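Local coordinates for glycosyltransferase Gtf1 (Streptococcus pneumoniae, PDB 4PQG), which belongs to the GT-B class of glycosyltransferases, with two parallel-sheet domains and an added extended antiparallel beta-sheet domain, at residues A[166-174]-A[184-192]; A[70-78]-A[205-216]. All blocks are in the same frame, centred on the assembly; numbering follows the deposited sequence.

How the contacts relate
Contact 1 lies within the extended antiparallel sheet and joins the two strands of a hairpin. Contact 2 packs helix 205-215 against strand 70-72 and, mainly, residues 73-77 after it, at the margin of a parallel sheet. Contact 1 falls within the long, mostly strand-forming span between the segments of contact 2. It is the more open, held by backbone bonds and polar side chains with a few apolar pairs. Contact 2 has more buried residues and is mostly aromatic, with two polar bonds. They share no element but meet directly: E192 OE1 probably bonds Y74 OH, while F174 and I185 pack on Y74, and F174 also on W72. The added sheet thus rests on that margin.

Contact 1: A[166-174]-A[184-192]; sequences VAVLYQRTF and DILMNQGKE
T173 OG1 and D184 CG both sit beside their backbone N, anti to the carbonyl carbon (chi1 -67° and -48°). This sets the two side chains next to each other, pointing the same way. T173 OG1 donates to D184 OD1 at 2.7 Å, on the anti side of the carboxylate and 30° out of its plane. Q171 stretches along its own strand, and its NE2 gives a straight bond to T173 OG1 at 3.2 Å. The hydroxyl is therefore gripped as both donor and acceptor.

T173 and D184 form a non-hydrogen-bonded antiparallel pair. The next pair, R172 with I185, is hydrogen-bonded, with I185 N 2.6 Å from R172 O. Y170 and Q171 both face Y159, a classic beta bulge.

R172 and I185 project to the opposite face from T173. M187 bends at chi2 and chi3, which brings its SD within 3.5 Å of R172 NH1. L169 CD2 lies over one face of the same guanidinium, toward its rim. R172 NH1 reaches E192 OE2 only through a long salt bridge of 4.0 Å, and a water links the same two atoms. R172 NE forms a salt bridge with E158 OE2. E192 OE1 has Y74 and Y195 as partners.

D184 OD2 pairs with K198, so both carboxylate oxygens have partners. This probably favours the ionised acid. R172 is probably balanced mainly by E158, with E192 a weaker partner.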
loop_
_atom_site.group_PDB
_atom_site.type_symbol
_atom_site.label_atom_id
_atom_site.label_comp_id
_atom_site.label_asym_id
_atom_site.label_seq_id
_atom_site.Cartn_x
_atom_site.Cartn_y
_atom_site.Cartn_z
ATOM N N VAL A 166 -7.816 32.647 5.254
ATOM C CA VAL A 166 -7.366 31.286 4.926
ATOM C C VAL A 166 -6.989 31.137 3.438
ATOM O O VAL A 166 -7.725 31.569 2.541
ATOM C CB VAL A 166 -8.337 30.178 5.429
ATOM C CG1 VAL A 166 -9.608 30.095 4.593
ATOM C CG2 VAL A 166 -7.635 28.824 5.469
ATOM N N ALA A 167 -5.819 30.545 3.199
ATOM C CA ALA A 167 -5.300 30.363 1.844
ATOM C C ALA A 167 -6.170 29.358 1.090
ATOM O O ALA A 167 -6.339 28.221 1.531
ATOM C CB ALA A 167 -3.850 29.892 1.894
ATOM N N VAL A 168 -6.735 29.792 -0.032
ATOM C CA VAL A 168 -7.612 28.944 -0.845
ATOM C C VAL A 168 -6.887 28.537 -2.131
ATOM O O VAL A 168 -6.496 29.393 -2.911
ATOM C CB VAL A 168 -8.936 29.670 -1.193
ATOM C CG1 VAL A 168 -9.768 28.847 -2.170
ATOM C CG2 VAL A 168 -9.734 29.955 0.075
ATOM N N LEU A 169 -6.723 27.235 -2.338
ATOM C CA LEU A 169 -6.082 26.717 -3.558
ATOM C C LEU A 169 -6.984 26.908 -4.766
ATOM O O LEU A 169 -8.076 26.377 -4.786
ATOM C CB LEU A 169 -5.746 25.237 -3.404
ATOM C CG LEU A 169 -5.171 24.553 -4.652
ATOM C CD1 LEU A 169 -3.843 25.178 -5.048
ATOM C CD2 LEU A 169 -5.037 23.041 -4.442
ATOM N N TYR A 170 -6.538 27.646 -5.777
ATOM C CA TYR A 170 -7.358 27.771 -6.997
ATOM C C TYR A 170 -6.786 27.156 -8.281
ATOM O O TYR A 170 -7.541 26.864 -9.219
ATOM C CB TYR A 170 -7.809 29.217 -7.237
ATOM C CG TYR A 170 -6.697 30.210 -7.418
ATOM C CD1 TYR A 170 -6.190 30.497 -8.689
ATOM C CD2 TYR A 170 -6.153 30.887 -6.319
ATOM C CE1 TYR A 170 -5.167 31.422 -8.870
ATOM C CE2 TYR A 170 -5.127 31.816 -6.491
ATOM C CZ TYR A 170 -4.638 32.081 -7.768
ATOM O OH TYR A 170 -3.622 33.002 -7.940
ATOM N N GLN A 171 -5.474 26.971 -8.340
ATOM C CA GLN A 171 -4.844 26.480 -9.576
ATOM C C GLN A 171 -3.617 25.647 -9.259
ATOM O O GLN A 171 -2.846 25.981 -8.345
ATOM C CB GLN A 171 -4.444 27.652 -10.487
ATOM C CG GLN A 171 -3.817 27.286 -11.834
ATOM C CD GLN A 171 -3.634 28.506 -12.726
ATOM O OE1 GLN A 171 -4.466 29.407 -12.714
ATOM N NE2 GLN A 171 -2.531 28.549 -13.494
ATOM N N ARG A 172 -3.457 24.566 -10.021
ATOM C CA ARG A 172 -2.231 23.771 -10.026
ATOM C C ARG A 172 -1.712 23.724 -11.444
ATOM O O ARG A 172 -2.476 23.444 -12.362
ATOM C CB ARG A 172 -2.524 22.335 -9.614
ATOM C CG ARG A 172 -2.830 22.150 -8.167
ATOM C CD ARG A 172 -2.390 20.756 -7.761
ATOM N NE ARG A 172 -2.745 20.519 -6.373
ATOM C CZ ARG A 172 -3.843 19.895 -5.956
ATOM N NH1 ARG A 172 -4.738 19.424 -6.816
ATOM N NH2 ARG A 172 -4.043 19.737 -4.653
ATOM N N THR A 173 -0.420 23.961 -11.631
ATOM C CA THR A 173 0.165 23.920 -12.974
ATOM C C THR A 173 1.299 22.901 -12.967
ATOM O O THR A 173 2.069 22.851 -12.012
ATOM C CB THR A 173 0.686 25.315 -13.414
ATOM O OG1 THR A 173 -0.413 26.214 -13.579
ATOM C CG2 THR A 173 1.464 25.242 -14.745
ATOM N N PHE A 174 1.379 22.094 -14.021
ATOM C CA PHE A 174 2.467 21.127 -14.201
ATOM C C PHE A 174 3.378 21.562 -15.344
ATOM O O PHE A 174 2.894 22.051 -16.379
ATOM C CB PHE A 174 1.922 19.699 -14.392
ATOM C CG PHE A 174 1.400 19.092 -13.111
ATOM C CD1 PHE A 174 2.206 18.254 -12.343
ATOM C CD2 PHE A 174 0.125 19.405 -12.638
ATOM C CE1 PHE A 174 1.750 17.732 -11.141
ATOM C CE2 PHE A 174 -0.342 18.876 -11.443
ATOM C CZ PHE A 174 0.476 18.038 -10.688
ATOM N N ASP A 184 -2.886 23.311 -16.778
ATOM C CA ASP A 184 -3.337 23.897 -15.507
ATOM C C ASP A 184 -4.548 23.116 -15.027
ATOM O O ASP A 184 -5.362 22.682 -15.835
ATOM C CB ASP A 184 -3.731 25.379 -15.664
ATOM C CG ASP A 184 -2.688 26.192 -16.420
ATOM O OD1 ASP A 184 -1.493 26.141 -16.016
ATOM O OD2 ASP A 184 -3.063 26.888 -17.413
ATOM N N ILE A 185 -4.682 22.947 -13.718
ATOM C CA ILE A 185 -5.902 22.363 -13.196
ATOM C C ILE A 185 -6.571 23.467 -12.418
ATOM O O ILE A 185 -5.963 24.028 -11.508
ATOM C CB ILE A 185 -5.659 21.145 -12.273
ATOM C CG1 ILE A 185 -4.689 20.141 -12.929
ATOM C CG2 ILE A 185 -7.005 20.512 -11.887
ATOM C CD1 ILE A 185 -4.177 19.053 -11.974
ATOM N N LEU A 186 -7.795 23.800 -12.799
ATOM C CA LEU A 186 -8.556 24.797 -12.062
ATOM C C LEU A 186 -9.281 24.059 -10.948
ATOM O O LEU A 186 -10.005 23.103 -11.208
ATOM C CB LEU A 186 -9.505 25.560 -12.989
ATOM C CG LEU A 186 -8.802 26.282 -14.150
ATOM C CD1 LEU A 186 -9.827 27.121 -14.919
ATOM C CD2 LEU A 186 -7.642 27.154 -13.667
ATOM N N MET A 187 -9.047 24.506 -9.709
ATOM C CA MET A 187 -9.536 23.839 -8.515
ATOM C C MET A 187 -10.770 24.525 -7.957
ATOM O O MET A 187 -10.916 25.744 -8.044
ATOM C CB MET A 187 -8.444 23.825 -7.433
ATOM C CG MET A 187 -7.129 23.208 -7.877
ATOM S SD MET A 187 -7.257 21.446 -8.258
ATOM C CE MET A 187 -7.926 20.829 -6.707
ATOM N N ASN A 188 -11.656 23.735 -7.365
ATOM C CA ASN A 188 -12.780 24.299 -6.629
ATOM C C ASN A 188 -13.046 23.437 -5.401
ATOM O O ASN A 188 -13.536 22.303 -5.502
ATOM C CB ASN A 188 -14.019 24.449 -7.524
ATOM C CG ASN A 188 -15.238 24.971 -6.768
ATOM O OD1 ASN A 188 -15.134 25.451 -5.642
ATOM N ND2 ASN A 188 -16.398 24.872 -7.393
ATOM N N GLN A 189 -12.665 23.987 -4.252
ATOM C CA GLN A 189 -12.799 23.319 -2.955
ATOM C C GLN A 189 -12.269 21.876 -2.981
ATOM O O GLN A 189 -12.956 20.941 -2.573
ATOM C CB GLN A 189 -14.251 23.402 -2.447
ATOM C CG GLN A 189 -14.722 24.819 -2.086
ATOM C CD GLN A 189 -13.838 25.522 -1.046
ATOM O OE1 GLN A 189 -13.428 24.925 -0.039
ATOM N NE2 GLN A 189 -13.551 26.802 -1.283
ATOM N N GLY A 190 -11.048 21.707 -3.487
ATOM C CA GLY A 190 -10.434 20.379 -3.605
ATOM C C GLY A 190 -10.835 19.549 -4.815
ATOM O O GLY A 190 -10.265 18.482 -5.071
ATOM N N LYS A 191 -11.819 20.005 -5.570
ATOM C CA LYS A 191 -12.208 19.257 -6.756
ATOM C C LYS A 191 -11.384 19.772 -7.944
ATOM O O LYS A 191 -11.293 20.974 -8.157
ATOM C CB LYS A 191 -13.713 19.395 -7.001
ATOM C CG LYS A 191 -14.242 18.577 -8.169
ATOM C CD LYS A 191 -15.733 18.824 -8.374
ATOM C CE LYS A 191 -16.159 18.421 -9.781
ATOM N NZ LYS A 191 -17.432 19.087 -10.178
ATOM N N GLU A 192 -10.793 18.847 -8.695
ATOM C CA GLU A 192 -10.090 19.172 -9.944
ATOM C C GLU A 192 -11.144 19.276 -11.049
ATOM O O GLU A 192 -11.589 18.272 -11.612
ATOM C CB GLU A 192 -9.044 18.095 -10.278
ATOM C CG GLU A 192 -7.963 17.914 -9.213
ATOM C CD GLU A 192 -7.161 16.616 -9.369
ATOM O OE1 GLU A 192 -7.244 15.962 -10.421
ATOM O OE2 GLU A 192 -6.455 16.225 -8.416
HETATM O O HOH W 1 -9.141 23.674 -4.014
HETATM O O HOH W 2 -6.502 17.312 -5.952
#

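Contact 2: A[70-78]-A[205-216]; sequences VIWLYNHFT and KQAFVRAFMKSL
H76 meets F212 and S215 along its whole length. Its CB lies 3.9 Å from F212 CE1. With CG anti to the backbone N (chi1 177°), the imidazole is sent out toward the helix. H76 CG is 3.5 Å from F212 CE1. H76 CD2 is 3.4 Å from F212 CD1. The edge of F212 thus points at one face of the imidazole, a T-shaped pair with planes at 75°. At the tip, H76 NE2 donates to S215 OG at 2.7 Å. The oxygen lies in the ring plane, but the bond is bent, with 132° at the hydrogen. S215 OG in turn donates to F212 O, on a lone pair of that carbonyl. The serine hydroxyl so links the H76 ring to the F212 carbonyl.

L73 is a knob in a hole formed by K205, F208, V209 and F212. Its CD1 comes 3.5 Å from F212 CB. F77 and F208 have nearly parallel rings that are slid apart, with F77 CE2 3.3 Å from F208 CZ. Y74 meets F208 obliquely, and the three rings form an aromatic cluster. K205 extends its chain to put NZ 2.9 Å from Y74 OH. That lysine also bonds T48 O, and E192 is the second partner of Y74 OH.

Helix 205-215 is covered by residues 71-77, helix 233-240 and strand 191-196. Strand 70-72, at the edge of the parallel sheet, meets it through I71 on F212. F212 also touches I46 of strand 42-47. V209 and M213 face helix 233-240, while F208 stacks on Y195 of strand 191-196.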
loop_
_atom_site.group_PDB
_atom_site.type_symbol
_atom_site.label_atom_id
_atom_site.label_comp_id
_atom_site.label_asym_id
_atom_site.label_seq_id
_atom_site.Cartn_x
_atom_site.Cartn_y
_atom_site.Cartn_z
ATOM N N VAL A 70 7.594 3.173 -12.943
ATOM C CA VAL A 70 6.620 4.041 -12.273
ATOM C C VAL A 70 5.985 5.062 -13.212
ATOM O O VAL A 70 6.698 5.796 -13.895
ATOM C CB VAL A 70 7.250 4.757 -11.059
ATOM C CG1 VAL A 70 6.280 5.772 -10.450
ATOM C CG2 VAL A 70 7.676 3.726 -10.024
ATOM N N ILE A 71 4.650 5.089 -13.246
ATOM C CA ILE A 71 3.895 6.173 -13.895
ATOM C C ILE A 71 3.015 6.886 -12.861
ATOM O O ILE A 71 2.269 6.239 -12.114
ATOM C CB ILE A 71 3.008 5.660 -15.050
ATOM C CG1 ILE A 71 3.891 5.217 -16.226
ATOM C CG2 ILE A 71 2.063 6.768 -15.517
ATOM C CD1 ILE A 71 3.164 4.529 -17.366
ATOM N N TRP A 72 3.148 8.206 -12.789
ATOM C CA TRP A 72 2.262 9.032 -11.988
ATOM C C TRP A 72 1.400 9.777 -12.949
ATOM O O TRP A 72 1.908 10.439 -13.863
ATOM C CB TRP A 72 3.047 9.976 -11.071
ATOM C CG TRP A 72 2.167 10.885 -10.223
ATOM C CD1 TRP A 72 0.934 10.587 -9.636
ATOM C CD2 TRP A 72 2.428 12.280 -9.855
ATOM N NE1 TRP A 72 0.436 11.670 -8.958
ATOM C CE2 TRP A 72 1.285 12.715 -9.044
ATOM C CE3 TRP A 72 3.452 13.181 -10.114
ATOM C CZ2 TRP A 72 1.202 13.993 -8.519
ATOM C CZ3 TRP A 72 3.357 14.466 -9.570
ATOM C CH2 TRP A 72 2.248 14.865 -8.811
ATOM N N LEU A 73 0.084 9.619 -12.804
ATOM C CA LEU A 73 -0.883 10.228 -13.721
ATOM C C LEU A 73 -0.549 11.687 -14.110
ATOM O O LEU A 73 -0.528 12.041 -15.303
ATOM C CB LEU A 73 -2.301 10.130 -13.131
ATOM C CG LEU A 73 -3.437 10.954 -13.766
ATOM C CD1 LEU A 73 -3.770 10.460 -15.176
ATOM C CD2 LEU A 73 -4.685 10.940 -12.886
ATOM N N TYR A 74 -0.287 12.529 -13.115
ATOM C CA TYR A 74 -0.174 13.983 -13.351
ATOM C C TYR A 74 1.146 14.376 -14.041
ATOM O O TYR A 74 1.219 15.359 -14.763
ATOM C CB TYR A 74 -0.399 14.750 -12.037
ATOM C CG TYR A 74 -1.807 14.551 -11.508
ATOM C CD1 TYR A 74 -2.842 15.394 -11.916
ATOM C CD2 TYR A 74 -2.107 13.495 -10.623
ATOM C CE1 TYR A 74 -4.137 15.215 -11.451
ATOM C CE2 TYR A 74 -3.394 13.300 -10.149
ATOM C CZ TYR A 74 -4.406 14.156 -10.583
ATOM O OH TYR A 74 -5.691 13.987 -10.169
ATOM N N ASN A 75 2.176 13.577 -13.808
ATOM C CA ASN A 75 3.513 13.753 -14.403
ATOM C C ASN A 75 3.597 13.260 -15.861
ATOM O O ASN A 75 4.431 13.742 -16.648
ATOM C CB ASN A 75 4.525 12.967 -13.535
ATOM C CG ASN A 75 5.888 12.855 -14.176
ATOM O OD1 ASN A 75 6.263 11.791 -14.664
ATOM N ND2 ASN A 75 6.621 13.965 -14.216
ATOM N N HIS A 76 2.723 12.311 -16.202
ATOM C CA HIS A 76 2.786 11.542 -17.452
ATOM C C HIS A 76 2.659 12.382 -18.684
ATOM O O HIS A 76 3.287 12.086 -19.705
ATOM C CB HIS A 76 1.706 10.461 -17.474
ATOM C CG HIS A 76 1.657 9.664 -18.757
ATOM N ND1 HIS A 76 2.594 8.755 -19.081
ATOM C CD2 HIS A 76 0.730 9.663 -19.798
ATOM C CE1 HIS A 76 2.285 8.200 -20.274
ATOM N NE2 HIS A 76 1.142 8.755 -20.706
ATOM N N PHE A 77 1.856 13.438 -18.590
ATOM C CA PHE A 77 1.654 14.360 -19.687
ATOM C C PHE A 77 2.816 15.337 -19.877
ATOM O O PHE A 77 2.771 16.176 -20.769
ATOM C CB PHE A 77 0.357 15.150 -19.477
ATOM C CG PHE A 77 -0.876 14.291 -19.353
ATOM C CD1 PHE A 77 -1.580 13.900 -20.483
ATOM C CD2 PHE A 77 -1.351 13.904 -18.101
ATOM C CE1 PHE A 77 -2.734 13.124 -20.384
ATOM C CE2 PHE A 77 -2.502 13.124 -17.986
ATOM C CZ PHE A 77 -3.200 12.736 -19.131
ATOM N N THR A 78 3.821 15.285 -19.011
ATOM C CA THR A 78 4.956 16.172 -19.128
ATOM C C THR A 78 6.190 15.362 -19.523
ATOM O O THR A 78 6.149 14.127 -19.594
ATOM C CB THR A 78 5.259 16.944 -17.810
ATOM O OG1 THR A 78 6.003 16.110 -16.911
ATOM C CG2 THR A 78 3.955 17.453 -17.129
ATOM N N LYS A 205 -12.151 14.705 -13.565
ATOM C CA LYS A 205 -11.023 13.763 -13.524
ATOM C C LYS A 205 -11.218 12.545 -14.443
ATOM O O LYS A 205 -10.252 12.023 -15.010
ATOM C CB LYS A 205 -10.735 13.312 -12.085
ATOM C CG LYS A 205 -9.431 12.513 -11.972
ATOM C CD LYS A 205 -8.938 12.414 -10.554
ATOM C CE LYS A 205 -7.784 11.431 -10.507
ATOM N NZ LYS A 205 -7.014 11.590 -9.248
ATOM N N GLN A 206 -12.460 12.098 -14.600
ATOM C CA GLN A 206 -12.730 10.963 -15.478
ATOM C C GLN A 206 -12.245 11.196 -16.910
ATOM O O GLN A 206 -11.619 10.318 -17.509
ATOM C CB GLN A 206 -14.214 10.619 -15.480
ATOM C CG GLN A 206 -14.699 9.901 -14.229
ATOM C CD GLN A 206 -16.122 9.399 -14.416
ATOM O OE1 GLN A 206 -16.343 8.234 -14.740
ATOM N NE2 GLN A 206 -17.090 10.290 -14.257
ATOM N N ALA A 207 -12.542 12.377 -17.444
ATOM C CA ALA A 207 -12.131 12.734 -18.797
ATOM C C ALA A 207 -10.616 12.805 -18.891
ATOM O O ALA A 207 -10.016 12.411 -19.905
ATOM C CB ALA A 207 -12.758 14.060 -19.206
ATOM N N PHE A 208 -10.006 13.302 -17.814
ATOM C CA PHE A 208 -8.567 13.435 -17.721
ATOM C C PHE A 208 -7.905 12.054 -17.722
ATOM O O PHE A 208 -6.943 11.805 -18.474
ATOM C CB PHE A 208 -8.234 14.209 -16.433
ATOM C CG PHE A 208 -6.767 14.469 -16.220
ATOM C CD1 PHE A 208 -6.023 15.186 -17.148
ATOM C CD2 PHE A 208 -6.147 14.048 -15.049
ATOM C CE1 PHE A 208 -4.682 15.461 -16.923
ATOM C CE2 PHE A 208 -4.815 14.329 -14.817
ATOM C CZ PHE A 208 -4.079 15.036 -15.752
ATOM N N VAL A 209 -8.438 11.149 -16.901
ATOM C CA VAL A 209 -7.947 9.763 -16.862
ATOM C C VAL A 209 -8.184 9.063 -18.208
ATOM O O VAL A 209 -7.351 8.277 -18.638
ATOM C CB VAL A 209 -8.574 8.974 -15.682
ATOM C CG1 VAL A 209 -8.246 7.490 -15.762
ATOM C CG2 VAL A 209 -8.064 9.560 -14.363
ATOM N N ARG A 210 -9.300 9.360 -18.866
ATOM C CA ARG A 210 -9.534 8.822 -20.217
ATOM C C ARG A 210 -8.407 9.217 -21.177
ATOM O O ARG A 210 -7.860 8.362 -21.879
ATOM C CB ARG A 210 -10.894 9.254 -20.773
ATOM C CG ARG A 210 -11.335 8.391 -21.939
ATOM C CD ARG A 210 -12.611 8.901 -22.574
ATOM N NE ARG A 210 -13.770 8.628 -21.730
ATOM C CZ ARG A 210 -14.306 7.417 -21.528
ATOM N NH1 ARG A 210 -13.785 6.327 -22.095
ATOM N NH2 ARG A 210 -15.372 7.294 -20.741
ATOM N N ALA A 211 -8.066 10.506 -21.184
ATOM C CA ALA A 211 -6.991 11.045 -22.017
ATOM C C ALA A 211 -5.676 10.370 -21.698
ATOM O O ALA A 211 -4.886 10.050 -22.596
ATOM C CB ALA A 211 -6.870 12.554 -21.813
ATOM N N PHE A 212 -5.427 10.172 -20.405
ATOM C CA PHE A 212 -4.280 9.406 -19.969
ATOM C C PHE A 212 -4.282 7.989 -20.575
ATOM O O PHE A 212 -3.295 7.558 -21.205
ATOM C CB PHE A 212 -4.237 9.308 -18.445
ATOM C CG PHE A 212 -3.248 8.283 -17.961
ATOM C CD1 PHE A 212 -1.887 8.568 -17.953
ATOM C CD2 PHE A 212 -3.675 7.027 -17.567
ATOM C CE1 PHE A 212 -0.967 7.611 -17.536
ATOM C CE2 PHE A 212 -2.765 6.059 -17.152
ATOM C CZ PHE A 212 -1.404 6.357 -17.139
ATOM N N MET A 213 -5.390 7.279 -20.399
ATOM C CA MET A 213 -5.510 5.918 -20.933
ATOM C C MET A 213 -5.245 5.862 -22.443
ATOM O O MET A 213 -4.496 5.004 -22.903
ATOM C CB MET A 213 -6.867 5.315 -20.600
ATOM C CG MET A 213 -7.088 5.021 -19.116
ATOM S SD MET A 213 -5.993 3.785 -18.390
ATOM C CE MET A 213 -6.627 2.285 -19.145
ATOM N N LYS A 214 -5.831 6.791 -23.194
ATOM C CA LYS A 214 -5.666 6.841 -24.655
ATOM C C LYS A 214 -4.214 7.119 -25.010
ATOM O O LYS A 214 -3.686 6.538 -25.961
ATOM C CB LYS A 214 -6.597 7.890 -25.282
ATOM C CG LYS A 214 -8.059 7.497 -25.184
ATOM C CD LYS A 214 -8.959 8.416 -25.983
ATOM C CE LYS A 214 -10.391 7.912 -25.942
ATOM N NZ LYS A 214 -10.609 6.738 -26.830
ATOM N N SER A 215 -3.564 7.970 -24.214
ATOM C CA SER A 215 -2.136 8.277 -24.382
ATOM C C SER A 215 -1.206 7.066 -24.217
ATOM O O SER A 215 -0.035 7.152 -24.574
ATOM C CB SER A 215 -1.680 9.431 -23.458
ATOM O OG SER A 215 -1.103 8.969 -22.239
ATOM N N LEU A 216 -1.704 5.965 -23.650
ATOM C CA LEU A 216 -0.895 4.738 -23.545
ATOM C C LEU A 216 -0.784 3.995 -24.873
ATOM O O LEU A 216 0.128 3.181 -25.049
ATOM C CB LEU A 216 -1.439 3.772 -22.474
ATOM C CG LEU A 216 -1.541 4.349 -21.059
ATOM C CD1 LEU A 216 -2.277 3.397 -20.121
ATOM C CD2 LEU A 216 -0.165 4.706 -20.517
#